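Kinase-associated protein B (Bacillus cereus, PDB 1Y71) is of unknown detailed function but probably acts as a small SH3-like partner of a bacterial kinase. Local coordinates at residues N29-P32 with G33-V36; A114-S117 with L118-L121. All blocks are in the same frame, centred on the assembly; numbering follows the deposited sequence.

Interaction 1. Residues N29-P32 with G33-V36; sequences NSRP and GSYV
R31 and S34 face each other at the tip of a two-residue beta hairpin, where a type II turn from R31 to S34 reverses strand 29-31 into strand 34-36 and the two run antiparallel, at 157°. S34 N donates to R31 O at 3.0 Å, while the return bond from R31 N to S34 O is longer, at 3.3 Å. Two residues on, V36 N reaches N29 O at 2.9 Å. P32 and G33 form the corners of the turn, G33 with the positive phi (78°) usual at its third position.

N29, R31, S34 and V36 share one face of the hairpin. The R31 chain folds at its third torsion (58°), which brings the guanidinium back over the neighbouring strand; V36 CG2 lies at its edge, near the guanidinium plane, 3.5 Å from R31 NH2. R31 NE is 3.3 Å from S34 OG. Both residues have a firmer partner in N75, whose OD1 takes hydrogen bonds from R31 NH2 and S34 OG. On the other face S30 OG comes obliquely to the Y35 ring, 3.4 Å from Y35 CE1, while that ring meets F8 edge-to-face and its hydroxyl bonds to F8 N.

One amide oxygen thus gathers a polar group from each strand, tying the hairpin tip to N75 of the adjoining strand 73-77, and V36 CG2 probably restricts how the guanidinium can swing.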
loop_
_atom_site.group_PDB
_atom_site.type_symbol
_atom_site.label_atom_id
_atom_site.label_comp_id
_atom_site.label_asym_id
_atom_site.label_seq_id
_atom_site.Cartn_x
_atom_site.Cartn_y
_atom_site.Cartn_z
ATOM N N ASN B 29 -2.885 -7.315 -16.400
ATOM C CA ASN B 29 -3.256 -7.862 -17.715
ATOM C C ASN B 29 -4.663 -8.450 -17.624
ATOM O O ASN B 29 -5.091 -8.906 -16.558
ATOM C CB ASN B 29 -2.235 -8.929 -18.180
ATOM C CG ASN B 29 -2.234 -9.171 -19.710
ATOM O OD1 ASN B 29 -2.553 -8.285 -20.521
ATOM N ND2 ASN B 29 -1.840 -10.385 -20.103
ATOM N N SER B 30 -5.367 -8.414 -18.757
ATOM C CA SER B 30 -6.669 -9.040 -18.916
ATOM C C SER B 30 -6.543 -10.203 -19.892
ATOM O O SER B 30 -5.564 -10.320 -20.648
ATOM C CB SER B 30 -7.695 -8.053 -19.490
ATOM O OG SER B 30 -7.808 -6.862 -18.728
ATOM N N ARG B 31 -7.564 -11.046 -19.869
ATOM C CA ARG B 31 -7.712 -12.186 -20.756
ATOM C C ARG B 31 -9.112 -12.687 -20.473
ATOM O O ARG B 31 -9.612 -12.478 -19.373
ATOM C CB ARG B 31 -6.691 -13.270 -20.392
ATOM C CG ARG B 31 -7.107 -14.729 -20.682
ATOM C CD ARG B 31 -5.996 -15.701 -20.290
ATOM N NE ARG B 31 -5.643 -15.568 -18.876
ATOM C CZ ARG B 31 -4.742 -14.715 -18.390
ATOM N NH1 ARG B 31 -4.071 -13.890 -19.190
ATOM N NH2 ARG B 31 -4.517 -14.685 -17.083
ATOM N N PRO B 32 -9.756 -13.317 -21.474
ATOM C CA PRO B 32 -10.982 -14.106 -21.340
ATOM C C PRO B 32 -11.283 -14.667 -19.938
ATOM O O PRO B 32 -10.706 -15.687 -19.503
ATOM C CB PRO B 32 -10.750 -15.237 -22.355
ATOM C CG PRO B 32 -9.949 -14.547 -23.485
ATOM C CD PRO B 32 -9.319 -13.280 -22.889
ATOM N N GLY B 33 -12.185 -13.982 -19.240
ATOM C CA GLY B 33 -12.696 -14.463 -17.961
ATOM C C GLY B 33 -11.829 -14.287 -16.724
ATOM O O GLY B 33 -12.191 -14.753 -15.641
ATOM N N SER B 34 -10.689 -13.611 -16.866
ATOM C CA SER B 34 -9.781 -13.487 -15.743
ATOM C C SER B 34 -8.872 -12.263 -15.854
ATOM O O SER B 34 -8.810 -11.609 -16.887
ATOM C CB SER B 34 -8.960 -14.777 -15.578
ATOM O OG SER B 34 -8.001 -14.928 -16.618
ATOM N N TYR B 35 -8.202 -11.960 -14.749
ATOM C CA TYR B 35 -7.250 -10.872 -14.677
ATOM C C TYR B 35 -5.991 -11.370 -14.026
ATOM O O TYR B 35 -6.053 -12.159 -13.090
ATOM C CB TYR B 35 -7.828 -9.723 -13.848
ATOM C CG TYR B 35 -9.019 -9.103 -14.521
ATOM C CD1 TYR B 35 -8.843 -8.125 -15.500
ATOM C CD2 TYR B 35 -10.331 -9.517 -14.204
ATOM C CE1 TYR B 35 -9.910 -7.567 -16.152
ATOM C CE2 TYR B 35 -11.423 -8.957 -14.860
ATOM C CZ TYR B 35 -11.197 -7.973 -15.836
ATOM O OH TYR B 35 -12.251 -7.386 -16.505
ATOM N N VAL B 36 -4.851 -10.880 -14.512
ATOM C CA VAL B 36 -3.601 -11.060 -13.819
ATOM C C VAL B 36 -3.566 -9.914 -12.804
ATOM O O VAL B 36 -3.749 -8.739 -13.174
ATOM C CB VAL B 36 -2.358 -11.031 -14.769
ATOM C CG1 VAL B 36 -1.117 -11.289 -13.981
ATOM C CG2 VAL B 36 -2.501 -12.115 -15.881
#

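Interaction 2. Residues A114-S117 with L118-L121; sequences AERS and LETL
Backbone bonds of the i to i+4 kind join A114-S117 to L118-L121, one full turn of helix 112-127 to the next. L118 N meets A114 O at 2.8 Å and L121 N meets S117 O at 2.9 Å, both nearly straight on to the carbonyl. T120 N to R116 O continues the set; E119 N to E115 O is less certain, because the position of E115 O is doubtful.

Among side-chain hydrogen bonds, T120 stands out. With OG1 anti to the carbonyl carbon (chi1 -60°), its hydroxyl turns back along the helix and donates to R116 O at 2.8 Å. That oxygen therefore has two donors from one residue, T120 N and T120 OG1, arriving from opposite faces of the carbonyl plane. S117 OG likewise looks back, to F113 O.

The charged groups lie on an outer flank. R116, bent at its second torsion (56°), brings NH1 to E119 OE2 at 3.3 Å, a salt bridge whose hydrogen bond is weak, with guanidinium and carboxylate planes 74° apart. E115 OE2 approaches the same E119 OE2 at 3.5 Å.

Nonpolar contacts point elsewhere: L118 and L121 rest on M103 of helix 91-104, and L121 also on L99.

The arrangement is that of an amphipathic helix in a helical hairpin. Serine and threonine hydroxyls are spent on backbone carbonyls, while R116 probably offsets some of the repulsion between the two glutamates.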
loop_
_atom_site.group_PDB
_atom_site.type_symbol
_atom_site.label_atom_id
_atom_site.label_comp_id
_atom_site.label_asym_id
_atom_site.label_seq_id
_atom_site.Cartn_x
_atom_site.Cartn_y
_atom_site.Cartn_z
ATOM N N ALA B 114 -9.467 -26.549 14.069
ATOM C CA ALA B 114 -8.918 -25.360 14.734
ATOM C C ALA B 114 -7.538 -25.623 15.334
ATOM O O ALA B 114 -6.624 -24.832 15.111
ATOM C CB ALA B 114 -9.874 -24.856 15.779
ATOM N N GLU B 115 -7.377 -26.739 16.068
ATOM C CA GLU B 115 -6.088 -27.082 16.695
ATOM C C GLU B 115 -4.966 -27.125 15.666
ATOM O O GLU B 115 -3.931 -26.479 15.818
ATOM C CB GLU B 115 -6.125 -28.428 17.457
ATOM C CG GLU B 115 -4.908 -28.574 18.427
ATOM C CD GLU B 115 -4.486 -30.022 18.714
ATOM O OE1 GLU B 115 -5.289 -30.962 18.511
ATOM O OE2 GLU B 115 -3.326 -30.222 19.162
ATOM N N ARG B 116 -5.217 -27.900 14.619
ATOM C CA ARG B 116 -4.280 -28.183 13.570
ATOM C C ARG B 116 -3.973 -26.890 12.788
ATOM O O ARG B 116 -2.808 -26.616 12.492
ATOM C CB ARG B 116 -4.879 -29.273 12.662
ATOM C CG ARG B 116 -3.853 -30.224 12.025
ATOM C CD ARG B 116 -2.969 -30.907 13.074
ATOM N NE ARG B 116 -1.777 -31.542 12.498
ATOM C CZ ARG B 116 -0.861 -32.213 13.206
ATOM N NH1 ARG B 116 -0.979 -32.342 14.529
ATOM N NH2 ARG B 116 0.184 -32.761 12.591
ATOM N N SER B 117 -5.014 -26.096 12.503
ATOM C CA SER B 117 -4.852 -24.797 11.836
ATOM C C SER B 117 -4.006 -23.833 12.647
ATOM O O SER B 117 -3.121 -23.186 12.102
ATOM C CB SER B 117 -6.199 -24.139 11.572
ATOM O OG SER B 117 -7.010 -24.883 10.691
ATOM N N LEU B 118 -4.293 -23.708 13.947
ATOM C CA LEU B 118 -3.556 -22.778 14.806
ATOM C C LEU B 118 -2.058 -23.132 14.840
ATOM O O LEU B 118 -1.195 -22.253 14.683
ATOM C CB LEU B 118 -4.199 -22.653 16.212
ATOM C CG LEU B 118 -3.618 -21.552 17.122
ATOM C CD1 LEU B 118 -3.915 -20.180 16.572
ATOM C CD2 LEU B 118 -4.124 -21.624 18.576
ATOM N N GLU B 119 -1.749 -24.420 14.977
ATOM C CA GLU B 119 -0.363 -24.918 14.890
ATOM C C GLU B 119 0.318 -24.440 13.608
ATOM O O GLU B 119 1.434 -23.889 13.595
ATOM C CB GLU B 119 -0.361 -26.448 14.823
ATOM C CG GLU B 119 -1.137 -27.216 15.897
ATOM C CD GLU B 119 -0.663 -28.683 16.035
ATOM O OE1 GLU B 119 0.567 -28.907 15.961
ATOM O OE2 GLU B 119 -1.506 -29.608 16.228
ATOM N N THR B 120 -0.370 -24.710 12.513
ATOM C CA THR B 120 0.095 -24.371 11.175
ATOM C C THR B 120 0.367 -22.879 11.001
ATOM O O THR B 120 1.432 -22.499 10.500
ATOM C CB THR B 120 -0.916 -24.887 10.153
ATOM O OG1 THR B 120 -0.993 -26.303 10.320
ATOM C CG2 THR B 120 -0.479 -24.589 8.745
ATOM N N LEU B 121 -0.575 -22.043 11.433
ATOM C CA LEU B 121 -0.414 -20.586 11.341
ATOM C C LEU B 121 0.696 -20.069 12.226
ATOM O O LEU B 121 1.395 -19.131 11.851
ATOM C CB LEU B 121 -1.728 -19.850 11.631
ATOM C CG LEU B 121 -2.911 -20.240 10.719
ATOM C CD1 LEU B 121 -4.244 -19.870 11.315
ATOM C CD2 LEU B 121 -2.739 -19.640 9.324
#

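How the interactions relate
Interaction 1 comes first along the chain and belongs to the antiparallel sheet, at the turn between strands 21-31 and 34-42; interaction 2 follows much later, in the first half of helix 112-127, which packs beside helix 91-104. They share no strand or helix, though all four segments belong to the same KapB family region. Their centres are 34 Å apart, their nearest atoms about 24 Å, and they lie on opposite sides of the chain's centre. That separation places one contact in the beta part, consistent with the SH3 clan, and the other in the C-terminal helical hairpin. Neither contact is touched by the second chain of the assembly.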